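Local atomic coordinates of periplasmic divalent cation tolerance protein (Xylella fastidiosa, PDB entry 2NUH), a protein that is of unknown function but belongs to the CutA family, whose members are thought to bind copper and to help bacteria tolerate divalent cations. Residues 4-9 and 62-67; 9-14 and 55-60; 17-22 and 34-39; 23-28 and 71-76. One frame throughout, in Å; residues are numbered along the deposited sequence.

In the fold
Contacts 1 and 2 are successive parts of one antiparallel pairing between strands 5-12 and 50-63; their centres are 16 Å apart, they share Phe9, and Ile8 N lies 2.7 Å from Ile60 O, a probable hydrogen bond. Contact 3 brings helix 15-27 against strand 33-38, the neighbour of 50-63 in the same sheet, its centre only 6 Å from that of contact 2. Contact 4 packs helix 15-27 against helix 67-77, and Ile21 CG2 meets Leu74 CD1 at 3.5 Å to join it to contact 3. Together they describe a sheet with two helices on one face, as in ferredoxin-like folds. A bound imidazole, probably from the crystallisation liquor, lies about 5 Å from the Val67 side chain.

Contact 1. Residues 4-9 and 62-67; sequences DVYLIF and TNAVHV
Tyr6 turns CG anti to its carbonyl carbon (chi1 -79°), which lays the ring against Ala64 and Val67, and Thr62 places CG2 between its backbone N and carbonyl carbon, aimed at Ile8. The root of the tyrosine meets Val67, whose CG2 packs 3.6 Å from Tyr6 CB, the two side chains roughly perpendicular. Farther out, Tyr6 CE2 approaches Ala64 CB at 3.7 Å, so the phenol lies against the start of the turn after the strand. On the same face, Ile8 CD1 touches Thr62 CG2 at 3.6 Å; the hydroxyl of Thr62 is used elsewhere, bonded to the carbonyl of Leu30.

The backbones are joined by a reciprocal pair of bonds: Tyr6 N donates to Thr62 O and Thr62 N to Tyr6 O, each at 2.9 Å. A further bond, Ala64 N to Asp4 O at 2.7 Å, is less straight (133° at the hydrogen) and carries the link just past the paired residues. There the chain of residues 63-66 makes a turn closed by His66 N and Asn63 O. Asn63 OD1 also receives His66 ND1 at 2.7 Å, the oxygen lying in the imidazole plane, and Asn63 ND2 reaches Asn102 and Asp106, so its amide is held from both ends and ties the turn to the C-terminal helix.

Val5 and Asn63 form the neighbouring non-hydrogen-bonded pair, with Val5 resting on Leu98 of helix 95-105. The arrangement is an antiparallel strand pair at the point where strand 50-63 gives way to helix 67-77, part of the ferredoxin-like core of CutA proteins.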
loop_
_atom_site.group_PDB
_atom_site.type_symbol
_atom_site.label_atom_id
_atom_site.label_comp_id
_atom_site.label_asym_id
_atom_site.label_seq_id
_atom_site.Cartn_x
_atom_site.Cartn_y
_atom_site.Cartn_z
ATOM N N ASP A 4 9.101 12.827 6.093
ATOM C CA ASP A 4 9.528 11.457 5.895
ATOM C C ASP A 4 8.390 10.435 5.843
ATOM O O ASP A 4 8.627 9.241 5.843
ATOM C CB ASP A 4 10.875 11.057 6.559
ATOM C CG ASP A 4 12.112 11.479 5.724
ATOM O OD1 ASP A 4 13.249 11.166 6.145
ATOM O OD2 ASP A 4 11.950 12.120 4.660
ATOM N N VAL A 5 7.156 10.926 5.774
ATOM C CA VAL A 5 6.011 10.058 5.555
ATOM C C VAL A 5 5.866 9.783 4.057
ATOM O O VAL A 5 6.076 10.662 3.219
ATOM C CB VAL A 5 4.722 10.657 6.155
ATOM C CG1 VAL A 5 3.498 9.898 5.672
ATOM C CG2 VAL A 5 4.801 10.624 7.670
ATOM N N TYR A 6 5.540 8.534 3.742
ATOM C CA TYR A 6 5.305 8.118 2.380
ATOM C C TYR A 6 3.963 7.456 2.259
ATOM O O TYR A 6 3.531 6.742 3.156
ATOM C CB TYR A 6 6.372 7.113 1.955
ATOM C CG TYR A 6 7.655 7.803 1.581
ATOM C CD1 TYR A 6 8.023 7.948 0.255
ATOM C CD2 TYR A 6 8.482 8.346 2.558
ATOM C CE1 TYR A 6 9.199 8.600 -0.093
ATOM C CE2 TYR A 6 9.640 9.005 2.217
ATOM C CZ TYR A 6 9.996 9.125 0.895
ATOM O OH TYR A 6 11.156 9.788 0.559
ATOM N N LEU A 7 3.319 7.703 1.127
ATOM C CA LEU A 7 2.069 7.068 0.792
ATOM C C LEU A 7 2.398 6.060 -0.286
ATOM O O LEU A 7 2.915 6.430 -1.340
ATOM C CB LEU A 7 1.095 8.114 0.243
ATOM C CG LEU A 7 -0.346 7.775 -0.125
ATOM C CD1 LEU A 7 -1.069 7.072 1.001
ATOM C CD2 LEU A 7 -1.060 9.055 -0.484
ATOM N N ILE A 8 2.119 4.791 -0.025
ATOM C CA ILE A 8 2.358 3.761 -1.028
ATOM C C ILE A 8 1.042 3.342 -1.622
ATOM O O ILE A 8 0.111 3.031 -0.892
ATOM C CB ILE A 8 3.033 2.523 -0.418
ATOM C CG1 ILE A 8 4.351 2.921 0.248
ATOM C CG2 ILE A 8 3.264 1.453 -1.485
ATOM C CD1 ILE A 8 4.948 1.810 1.085
ATOM N N PHE A 9 0.991 3.345 -2.950
ATOM C CA PHE A 9 -0.158 2.865 -3.687
ATOM C C PHE A 9 0.102 1.443 -4.108
ATOM O O PHE A 9 1.156 1.126 -4.635
ATOM C CB PHE A 9 -0.381 3.720 -4.932
ATOM C CG PHE A 9 -0.767 5.130 -4.632
ATOM C CD1 PHE A 9 -2.080 5.549 -4.788
ATOM C CD2 PHE A 9 0.180 6.046 -4.208
ATOM C CE1 PHE A 9 -2.439 6.868 -4.510
ATOM C CE2 PHE A 9 -0.167 7.359 -3.936
ATOM C CZ PHE A 9 -1.485 7.760 -4.077
ATOM N N THR A 62 3.187 5.124 5.581
ATOM C CA THR A 62 4.350 4.629 6.275
ATOM C C THR A 62 5.377 5.744 6.304
ATOM O O THR A 62 5.048 6.884 6.020
ATOM C CB THR A 62 4.872 3.328 5.616
ATOM O OG1 THR A 62 5.916 2.761 6.420
ATOM C CG2 THR A 62 5.354 3.561 4.199
ATOM N N ASN A 63 6.609 5.431 6.663
ATOM C CA ASN A 63 7.656 6.429 6.606
ATOM C C ASN A 63 8.852 5.921 5.835
ATOM O O ASN A 63 8.897 4.756 5.450
ATOM C CB ASN A 63 8.032 6.931 8.012
ATOM C CG ASN A 63 8.648 5.860 8.881
ATOM O OD1 ASN A 63 9.002 4.789 8.398
ATOM N ND2 ASN A 63 8.782 6.142 10.174
ATOM N N ALA A 64 9.822 6.798 5.618
ATOM C CA ALA A 64 10.942 6.504 4.753
ATOM C C ALA A 64 11.652 5.251 5.203
ATOM O O ALA A 64 12.020 4.425 4.380
ATOM C CB ALA A 64 11.924 7.674 4.735
ATOM N N VAL A 65 11.849 5.107 6.510
ATOM C CA VAL A 65 12.656 3.984 6.975
ATOM C C VAL A 65 11.919 2.660 6.831
ATOM O O VAL A 65 12.537 1.602 6.912
ATOM C CB VAL A 65 13.227 4.177 8.396
ATOM C CG1 VAL A 65 14.097 5.430 8.442
ATOM C CG2 VAL A 65 12.142 4.202 9.446
ATOM N N HIS A 66 10.609 2.714 6.594
ATOM C CA HIS A 66 9.839 1.480 6.423
ATOM C C HIS A 66 9.334 1.239 5.018
ATOM O O HIS A 66 8.718 0.214 4.769
ATOM C CB HIS A 66 8.638 1.438 7.367
ATOM C CG HIS A 66 9.017 1.322 8.801
ATOM N ND1 HIS A 66 9.284 2.422 9.586
ATOM C CD2 HIS A 66 9.183 0.239 9.593
ATOM C CE1 HIS A 66 9.604 2.021 10.803
ATOM N NE2 HIS A 66 9.546 0.701 10.837
ATOM N N VAL A 67 9.571 2.178 4.107
ATOM C CA VAL A 67 9.046 2.036 2.755
ATOM C C VAL A 67 9.444 0.716 2.110
ATOM O O VAL A 67 8.590 -0.009 1.602
ATOM C CB VAL A 67 9.475 3.205 1.860
ATOM C CG1 VAL A 67 9.247 2.882 0.387
ATOM C CG2 VAL A 67 8.714 4.447 2.248
#

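Contact 2. Residues 9-14 and 55-60; sequences FSTCPD and EIQLLI
The ring of Phe9 is met at its edge, near its own plane, by the amide end of Gln57, the two flat groups turned 66° apart. A second flat group, the carboxylate of Glu55, is approached from above its plane: Thr11 OG1 donates to Glu55 OE2 at 2.7 Å, with the hydroxyl placed between the backbone N and carbonyl carbon of Thr11 (chi1 60°).

These side chains decorate an antiparallel strand pair, 9-12 with 55-60, central to the ferredoxin-like sheet. Phe9, Thr11, Gln57 and Leu59 share one face; Ser10, Cys12, Ile56 and Leu58 share the other, which is covered by helix 15-27 through Leu15 and Ile21. The carboxylate of Glu55 is satisfied twice more, OE1 by the hydroxyl of Ser42 and OE2 by that of Tyr80, so three hydroxyls grip it and probably fix its rotation. Ser10 OG turns instead to the carbonyl of Glu84.

Two hydrogen-bonded pairs stitch the backbones. At the first, Leu58 N reaches Ser10 O at 2.7 Å, whereas the return bond from Ser10 N to Leu58 O is longer, 3.2 Å. Between the pairs, Thr11 CA comes within 3.1 Å of Ile56 O in a CA-H...O contact. Past the strand, Asp14 caps the start of helix 15-27, its OD1 bonded to Ser17 OG, and its carbonyl oxygen touches Ile56 CG1 at 3.6 Å. At the second pair Cys12 N donates to Ile56 O at 2.9 Å, and Ile56 N answers with a 2.7 Å bond to Cys12 O.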
loop_
_atom_site.group_PDB
_atom_site.type_symbol
_atom_site.label_atom_id
_atom_site.label_comp_id
_atom_site.label_asym_id
_atom_site.label_seq_id
_atom_site.Cartn_x
_atom_site.Cartn_y
_atom_site.Cartn_z
ATOM N N PHE A 9 0.991 3.345 -2.950
ATOM C CA PHE A 9 -0.158 2.865 -3.687
ATOM C C PHE A 9 0.102 1.443 -4.108
ATOM O O PHE A 9 1.156 1.126 -4.635
ATOM C CB PHE A 9 -0.381 3.720 -4.932
ATOM C CG PHE A 9 -0.767 5.130 -4.632
ATOM C CD1 PHE A 9 -2.080 5.549 -4.788
ATOM C CD2 PHE A 9 0.180 6.046 -4.208
ATOM C CE1 PHE A 9 -2.439 6.868 -4.510
ATOM C CE2 PHE A 9 -0.167 7.359 -3.936
ATOM C CZ PHE A 9 -1.485 7.760 -4.077
ATOM N N SER A 10 -0.881 0.588 -3.879
ATOM C CA SER A 10 -0.857 -0.759 -4.408
ATOM C C SER A 10 -2.279 -1.128 -4.743
ATOM O O SER A 10 -3.199 -0.411 -4.378
ATOM C CB SER A 10 -0.303 -1.738 -3.377
ATOM O OG SER A 10 -0.135 -3.016 -3.959
ATOM N N THR A 11 -2.472 -2.222 -5.455
ATOM C CA THR A 11 -3.811 -2.739 -5.649
ATOM C C THR A 11 -3.787 -4.212 -5.363
ATOM O O THR A 11 -2.735 -4.846 -5.465
ATOM C CB THR A 11 -4.327 -2.540 -7.076
ATOM O OG1 THR A 11 -3.463 -3.215 -7.991
ATOM C CG2 THR A 11 -4.387 -1.086 -7.437
ATOM N N CYS A 12 -4.930 -4.757 -4.994
ATOM C CA CYS A 12 -5.034 -6.202 -4.852
ATOM C C CYS A 12 -6.327 -6.651 -5.461
ATOM O O CYS A 12 -7.235 -5.855 -5.661
ATOM C CB CYS A 12 -4.992 -6.701 -3.411
ATOM S SG CYS A 12 -5.900 -5.709 -2.282
ATOM N N PRO A 13 -6.413 -7.941 -5.776
ATOM C CA PRO A 13 -7.555 -8.415 -6.540
ATOM C C PRO A 13 -8.855 -8.490 -5.759
ATOM O O PRO A 13 -9.930 -8.492 -6.368
ATOM C CB PRO A 13 -7.132 -9.814 -6.972
ATOM C CG PRO A 13 -6.125 -10.242 -5.963
ATOM C CD PRO A 13 -5.417 -8.996 -5.525
ATOM N N ASP A 14 -8.785 -8.588 -4.436
ATOM C CA ASP A 14 -10.026 -8.736 -3.693
ATOM C C ASP A 14 -9.917 -8.360 -2.247
ATOM O O ASP A 14 -8.861 -7.934 -1.792
ATOM C CB ASP A 14 -10.515 -10.173 -3.792
ATOM C CG ASP A 14 -9.542 -11.170 -3.199
ATOM O OD1 ASP A 14 -8.574 -10.794 -2.490
ATOM O OD2 ASP A 14 -9.760 -12.365 -3.443
ATOM N N GLU A 55 -10.315 -4.577 -8.744
ATOM C CA GLU A 55 -9.300 -4.512 -7.717
ATOM C C GLU A 55 -9.771 -3.704 -6.531
ATOM O O GLU A 55 -10.808 -3.051 -6.569
ATOM C CB GLU A 55 -8.032 -3.871 -8.273
ATOM C CG GLU A 55 -7.374 -4.664 -9.365
ATOM C CD GLU A 55 -5.958 -4.231 -9.573
ATOM O OE1 GLU A 55 -5.741 -3.088 -10.011
ATOM O OE2 GLU A 55 -5.044 -5.005 -9.245
ATOM N N ILE A 56 -8.986 -3.782 -5.470
ATOM C CA ILE A 56 -9.084 -2.886 -4.335
ATOM C C ILE A 56 -7.839 -2.035 -4.384
ATOM O O ILE A 56 -6.738 -2.563 -4.530
ATOM C CB ILE A 56 -9.063 -3.673 -3.021
ATOM C CG1 ILE A 56 -10.093 -4.814 -3.055
ATOM C CG2 ILE A 56 -9.230 -2.747 -1.803
ATOM C CD1 ILE A 56 -11.506 -4.358 -3.173
ATOM N N GLN A 57 -8.005 -0.722 -4.291
ATOM C CA GLN A 57 -6.873 0.172 -4.250
ATOM C C GLN A 57 -6.424 0.318 -2.816
ATOM O O GLN A 57 -7.250 0.518 -1.924
ATOM C CB GLN A 57 -7.261 1.534 -4.836
ATOM C CG GLN A 57 -6.155 2.573 -4.745
ATOM C CD GLN A 57 -5.045 2.312 -5.718
ATOM O OE1 GLN A 57 -3.862 2.247 -5.344
ATOM N NE2 GLN A 57 -5.405 2.146 -6.965
ATOM N N LEU A 58 -5.120 0.206 -2.591
ATOM C CA LEU A 58 -4.574 0.403 -1.265
ATOM C C LEU A 58 -3.802 1.691 -1.207
ATOM O O LEU A 58 -3.115 2.067 -2.163
ATOM C CB LEU A 58 -3.630 -0.735 -0.875
ATOM C CG LEU A 58 -4.196 -2.149 -0.876
ATOM C CD1 LEU A 58 -3.076 -3.052 -0.408
ATOM C CD2 LEU A 58 -5.381 -2.269 0.051
ATOM N N LEU A 59 -3.941 2.361 -0.073
ATOM C CA LEU A 59 -3.158 3.537 0.249
ATOM C C LEU A 59 -2.505 3.227 1.569
ATOM O O LEU A 59 -3.163 3.159 2.602
ATOM C CB LEU A 59 -4.034 4.786 0.394
ATOM C CG LEU A 59 -4.754 5.341 -0.822
ATOM C CD1 LEU A 59 -5.640 6.478 -0.383
ATOM C CD2 LEU A 59 -3.764 5.838 -1.835
ATOM N N ILE A 60 -1.204 3.020 1.520
ATOM C CA ILE A 60 -0.455 2.573 2.677
ATOM C C ILE A 60 0.325 3.746 3.209
ATOM O O ILE A 60 1.089 4.357 2.476
ATOM C CB ILE A 60 0.498 1.460 2.267
ATOM C CG1 ILE A 60 -0.306 0.265 1.786
ATOM C CG2 ILE A 60 1.372 1.043 3.428
ATOM C CD1 ILE A 60 0.462 -0.633 0.846
#

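Contact 3. Residues 17-22 and 34-39; sequences SAEIIS and VTQLPG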
loop_
_atom_site.group_PDB
_atom_site.type_symbol
_atom_site.label_atom_id
_atom_site.label_comp_id
_atom_site.label_asym_id
_atom_site.label_seq_id
_atom_site.Cartn_x
_atom_site.Cartn_y
_atom_site.Cartn_z
ATOM N N SER A 17 -7.280 -10.337 0.155
ATOM C CA SER A 17 -5.905 -9.898 -0.027
ATOM C C SER A 17 -5.679 -8.507 0.540
ATOM O O SER A 17 -4.637 -8.250 1.130
ATOM C CB SER A 17 -5.436 -9.985 -1.471
ATOM O OG SER A 17 -6.313 -9.307 -2.314
ATOM N N ALA A 18 -6.666 -7.628 0.384
ATOM C CA ALA A 18 -6.540 -6.280 0.934
ATOM C C ALA A 18 -6.508 -6.346 2.441
ATOM O O ALA A 18 -5.750 -5.622 3.074
ATOM C CB ALA A 18 -7.695 -5.385 0.449
ATOM N N GLU A 19 -7.329 -7.216 3.022
ATOM C CA GLU A 19 -7.391 -7.322 4.470
ATOM C C GLU A 19 -6.110 -7.927 5.004
ATOM O O GLU A 19 -5.584 -7.472 6.011
ATOM C CB GLU A 19 -8.595 -8.162 4.883
ATOM C CG GLU A 19 -9.906 -7.552 4.410
ATOM C CD GLU A 19 -11.142 -8.281 4.898
ATOM O OE1 GLU A 19 -12.249 -7.899 4.445
ATOM O OE2 GLU A 19 -11.018 -9.217 5.731
ATOM N N ILE A 20 -5.615 -8.955 4.327
ATOM C CA ILE A 20 -4.378 -9.594 4.762
ATOM C C ILE A 20 -3.250 -8.582 4.742
ATOM O O ILE A 20 -2.521 -8.427 5.712
ATOM C CB ILE A 20 -4.023 -10.792 3.876
ATOM C CG1 ILE A 20 -5.052 -11.907 4.063
ATOM C CG2 ILE A 20 -2.605 -11.312 4.172
ATOM C CD1 ILE A 20 -5.047 -12.898 2.937
ATOM N N ILE A 21 -3.117 -7.873 3.629
ATOM C CA ILE A 21 -2.019 -6.922 3.496
ATOM C C ILE A 21 -2.155 -5.806 4.511
ATOM O O ILE A 21 -1.183 -5.421 5.166
ATOM C CB ILE A 21 -1.950 -6.371 2.067
ATOM C CG1 ILE A 21 -1.384 -7.444 1.137
ATOM C CG2 ILE A 21 -1.090 -5.099 2.009
ATOM C CD1 ILE A 21 -1.762 -7.238 -0.328
ATOM N N SER A 22 -3.365 -5.280 4.634
ATOM C CA SER A 22 -3.603 -4.184 5.557
ATOM C C SER A 22 -3.266 -4.593 6.976
ATOM O O SER A 22 -2.542 -3.881 7.691
ATOM C CB SER A 22 -5.070 -3.771 5.493
ATOM O OG SER A 22 -5.378 -3.204 4.238
ATOM N N VAL A 34 -3.484 1.469 6.652
ATOM C CA VAL A 34 -3.694 1.149 5.252
ATOM C C VAL A 34 -5.150 1.377 4.946
ATOM O O VAL A 34 -6.024 0.878 5.669
ATOM C CB VAL A 34 -3.344 -0.311 4.938
ATOM C CG1 VAL A 34 -3.661 -0.616 3.484
ATOM C CG2 VAL A 34 -1.871 -0.582 5.230
ATOM N N THR A 35 -5.420 2.154 3.899
ATOM C CA THR A 35 -6.781 2.385 3.473
ATOM C C THR A 35 -7.049 1.623 2.200
ATOM O O THR A 35 -6.248 1.645 1.267
ATOM C CB THR A 35 -7.012 3.880 3.260
ATOM O OG1 THR A 35 -6.789 4.546 4.510
ATOM C CG2 THR A 35 -8.428 4.172 2.779
ATOM N N GLN A 36 -8.187 0.948 2.173
ATOM C CA GLN A 36 -8.623 0.214 1.009
ATOM C C GLN A 36 -9.755 0.970 0.382
ATOM O O GLN A 36 -10.666 1.428 1.079
ATOM C CB GLN A 36 -9.236 -1.107 1.417
ATOM C CG GLN A 36 -8.422 -2.055 2.183
ATOM C CD GLN A 36 -9.318 -3.092 2.821
ATOM O OE1 GLN A 36 -10.242 -3.636 2.187
ATOM N NE2 GLN A 36 -9.079 -3.348 4.088
ATOM N N LEU A 37 -9.714 1.054 -0.936
ATOM C CA LEU A 37 -10.782 1.650 -1.711
ATOM C C LEU A 37 -11.303 0.554 -2.633
ATOM O O LEU A 37 -10.614 0.132 -3.555
ATOM C CB LEU A 37 -10.263 2.862 -2.492
ATOM C CG LEU A 37 -9.358 3.888 -1.776
ATOM C CD1 LEU A 37 -8.779 4.939 -2.720
ATOM C CD2 LEU A 37 -10.100 4.577 -0.664
ATOM N N PRO A 38 -12.506 0.041 -2.354
ATOM C CA PRO A 38 -12.991 -1.076 -3.138
ATOM C C PRO A 38 -13.623 -0.633 -4.457
ATOM O O PRO A 38 -13.840 0.551 -4.688
ATOM C CB PRO A 38 -14.038 -1.729 -2.207
ATOM C CG PRO A 38 -13.978 -0.958 -0.910
ATOM C CD PRO A 38 -13.463 0.391 -1.295
ATOM N N GLY A 39 -13.884 -1.601 -5.323
ATOM C CA GLY A 39 -14.607 -1.344 -6.558
ATOM C C GLY A 39 -13.754 -0.759 -7.658
ATOM O O GLY A 39 -14.272 -0.308 -8.675
HETATM O O HOH W 1 -7.516 -1.398 5.237
#
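Ser22 OG, which packs against Val34, is gripped twice: it donates to Ala18 O one helical turn back at 2.7 Å, and it accepts a hydrogen bond from a water at 3.0 Å. Ser22 N also reaches Ala18 O, from the other face of that carbonyl's plane, so helix and side chain share one acceptor. The water spans the gap to the strand. It donates its other proton to Val34 O and accepts from Gln36 NE2, both at 2.8 Å, thereby linking the segments where they have no direct polar bond.

Van der Waals contacts surround this bridge. Val34 CG1, anti to its backbone N (chi1 177°), presses on Ser22 OG at 3.2 Å. Gln36 extends its chain across the helix surface, bringing OE1 to 3.5 Å from Ala18 CB while its amide nitrogen faces the water.

Helix 17-22 runs nearly antiparallel to strand 34-38, with axes 9.0 Å apart, as part of the crossover helix of a split beta-alpha-beta unit whose strands 5-12 and 33-38 flank strand 50-63. That middle strand touches the helix through Ile56 and Leu58, while Ile21 packs on Leu74 and Leu77 of helix 67-77.

Contact 4. Residues 23-28 and 71-76; sequences RVLVQE and ITRLCA
Charge pairing dominates between Glu28 and Arg73. The arginine takes the carboxylate side-on with two nitrogens: NE bonds to Glu28 OE1 at 2.8 Å and NH1 to Glu28 OE2, also at 2.8 Å. Both oxygens are met on their syn sides, and the carboxylate and guanidinium planes lie only 10° apart, so this bidentate salt bridge is nearly flat and probably restrains rotation of both groups. Its reach comes from two differently shaped chains. Glu28 is extended beyond CG, whereas Arg73 bends at its second torsion (chi2 65°), which brings NE round to the acid. Glu28 is the first residue to leave helical geometry, so the bridge clasps the C-terminal end of helix 15-27 to the flank of helix 67-77.

These are the two helices that pack on one face of the ferredoxin-like sheet. Their segments 23-27 and 71-76 run roughly antiparallel, at 143°, with axes 10.2 Å apart at closest approach, and Leu25 and Arg73 have the nearest CA atoms, 7.4 Å apart.

Van der Waals contacts line the arginine. Val24 CG1 approaches Arg73 NH1 at 3.6 Å, obliquely to the guanidinium, and the valine lies roughly perpendicular to the arginine. Closer to the backbone the packing is apolar: Leu25 and Arg73 run antiparallel alongside one another, with Leu25 CD2 at 3.9 Å from Arg73 CB. The same methyl lies 4.2 Å from Leu74 N. Leu30, in the loop after helix 15-27, touches both Leu25 and Arg73, while Leu74 packs on Ser10 of strand 5-12 and on Ala85.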
loop_
_atom_site.group_PDB
_atom_site.type_symbol
_atom_site.label_atom_id
_atom_site.label_comp_id
_atom_site.label_asym_id
_atom_site.label_seq_id
_atom_site.Cartn_x
_atom_site.Cartn_y
_atom_site.Cartn_z
ATOM N N ARG A 23 -3.789 -5.743 7.391
ATOM C CA ARG A 23 -3.605 -6.175 8.759
ATOM C C ARG A 23 -2.148 -6.479 9.039
ATOM O O ARG A 23 -1.613 -6.075 10.069
ATOM C CB ARG A 23 -4.466 -7.397 9.067
ATOM C CG ARG A 23 -5.955 -7.127 9.104
ATOM C CD ARG A 23 -6.726 -8.386 9.550
ATOM N NE ARG A 23 -6.104 -9.028 10.715
ATOM C CZ ARG A 23 -5.438 -10.182 10.679
ATOM N NH1 ARG A 23 -4.899 -10.688 11.783
ATOM N NH2 ARG A 23 -5.312 -10.846 9.541
ATOM N N VAL A 24 -1.496 -7.179 8.120
ATOM C CA VAL A 24 -0.112 -7.570 8.369
ATOM C C VAL A 24 0.816 -6.368 8.395
ATOM O O VAL A 24 1.667 -6.256 9.254
ATOM C CB VAL A 24 0.392 -8.613 7.366
ATOM C CG1 VAL A 24 1.901 -8.800 7.502
ATOM C CG2 VAL A 24 -0.318 -9.933 7.619
ATOM N N LEU A 25 0.647 -5.453 7.446
ATOM C CA LEU A 25 1.531 -4.298 7.430
ATOM C C LEU A 25 1.401 -3.474 8.704
ATOM O O LEU A 25 2.395 -2.962 9.206
ATOM C CB LEU A 25 1.251 -3.414 6.221
ATOM C CG LEU A 25 1.681 -4.015 4.883
ATOM C CD1 LEU A 25 1.428 -3.008 3.764
ATOM C CD2 LEU A 25 3.150 -4.424 4.906
ATOM N N VAL A 26 0.179 -3.345 9.212
ATOM C CA VAL A 26 -0.036 -2.589 10.441
ATOM C C VAL A 26 0.466 -3.398 11.634
ATOM O O VAL A 26 1.176 -2.870 12.484
ATOM C CB VAL A 26 -1.518 -2.200 10.617
ATOM C CG1 VAL A 26 -1.755 -1.559 11.986
ATOM C CG2 VAL A 26 -1.942 -1.249 9.511
ATOM N N GLN A 27 0.150 -4.689 11.665
ATOM C CA GLN A 27 0.544 -5.520 12.796
ATOM C C GLN A 27 2.042 -5.561 12.937
ATOM O O GLN A 27 2.570 -5.514 14.050
ATOM C CB GLN A 27 0.066 -6.943 12.582
ATOM C CG GLN A 27 -1.341 -7.153 12.972
ATOM C CD GLN A 27 -1.906 -8.432 12.410
ATOM O OE1 GLN A 27 -1.360 -9.011 11.464
ATOM N NE2 GLN A 27 -3.009 -8.881 12.986
ATOM N N GLU A 28 2.724 -5.662 11.803
ATOM C CA GLU A 28 4.174 -5.746 11.808
ATOM C C GLU A 28 4.865 -4.405 11.856
ATOM O O GLU A 28 6.080 -4.320 11.700
ATOM C CB GLU A 28 4.667 -6.560 10.623
ATOM C CG GLU A 28 4.164 -7.980 10.705
ATOM C CD GLU A 28 4.604 -8.847 9.573
ATOM O OE1 GLU A 28 5.299 -8.363 8.649
ATOM O OE2 GLU A 28 4.222 -10.034 9.607
ATOM N N ILE A 71 7.001 -2.445 1.216
ATOM C CA ILE A 71 6.842 -2.901 -0.152
ATOM C C ILE A 71 7.191 -4.372 -0.293
ATOM O O ILE A 71 6.485 -5.120 -0.967
ATOM C CB ILE A 71 7.666 -2.061 -1.130
ATOM C CG1 ILE A 71 7.011 -0.675 -1.268
ATOM C CG2 ILE A 71 7.741 -2.759 -2.507
ATOM C CD1 ILE A 71 7.825 0.344 -2.079
ATOM N N THR A 72 8.267 -4.800 0.354
ATOM C CA THR A 72 8.670 -6.174 0.173
ATOM C C THR A 72 7.714 -7.088 0.918
ATOM O O THR A 72 7.374 -8.161 0.423
ATOM C CB THR A 72 10.131 -6.428 0.598
ATOM O OG1 THR A 72 10.276 -6.176 1.987
ATOM C CG2 THR A 72 11.068 -5.509 -0.133
ATOM N N ARG A 73 7.243 -6.669 2.091
ATOM C CA ARG A 73 6.268 -7.498 2.794
ATOM C C ARG A 73 4.949 -7.552 2.032
ATOM O O ARG A 73 4.311 -8.597 1.932
ATOM C CB ARG A 73 6.042 -6.976 4.207
ATOM C CG ARG A 73 5.212 -7.892 5.080
ATOM C CD ARG A 73 5.917 -9.217 5.330
ATOM N NE ARG A 73 5.204 -9.931 6.381
ATOM C CZ ARG A 73 4.723 -11.156 6.268
ATOM N NH1 ARG A 73 4.055 -11.670 7.292
ATOM N NH2 ARG A 73 4.919 -11.866 5.160
ATOM N N LEU A 74 4.545 -6.417 1.479
ATOM C CA LEU A 74 3.392 -6.390 0.588
ATOM C C LEU A 74 3.564 -7.429 -0.517
ATOM O O LEU A 74 2.650 -8.203 -0.806
ATOM C CB LEU A 74 3.258 -4.983 -0.000
ATOM C CG LEU A 74 2.383 -4.695 -1.212
ATOM C CD1 LEU A 74 0.952 -4.651 -0.799
ATOM C CD2 LEU A 74 2.796 -3.354 -1.822
ATOM N N CYS A 75 4.746 -7.457 -1.118
ATOM C CA CYS A 75 4.989 -8.447 -2.155
ATOM C C CYS A 75 4.857 -9.859 -1.633
ATOM O O CYS A 75 4.328 -10.720 -2.325
ATOM C CB CYS A 75 6.371 -8.268 -2.739
ATOM S SG CYS A 75 6.513 -6.832 -3.755
ATOM N N ALA A 76 5.361 -10.091 -0.422
ATOM C CA ALA A 76 5.363 -11.432 0.140
ATOM C C ALA A 76 3.940 -11.917 0.363
ATOM O O ALA A 76 3.681 -13.118 0.416
ATOM C CB ALA A 76 6.131 -11.439 1.447
#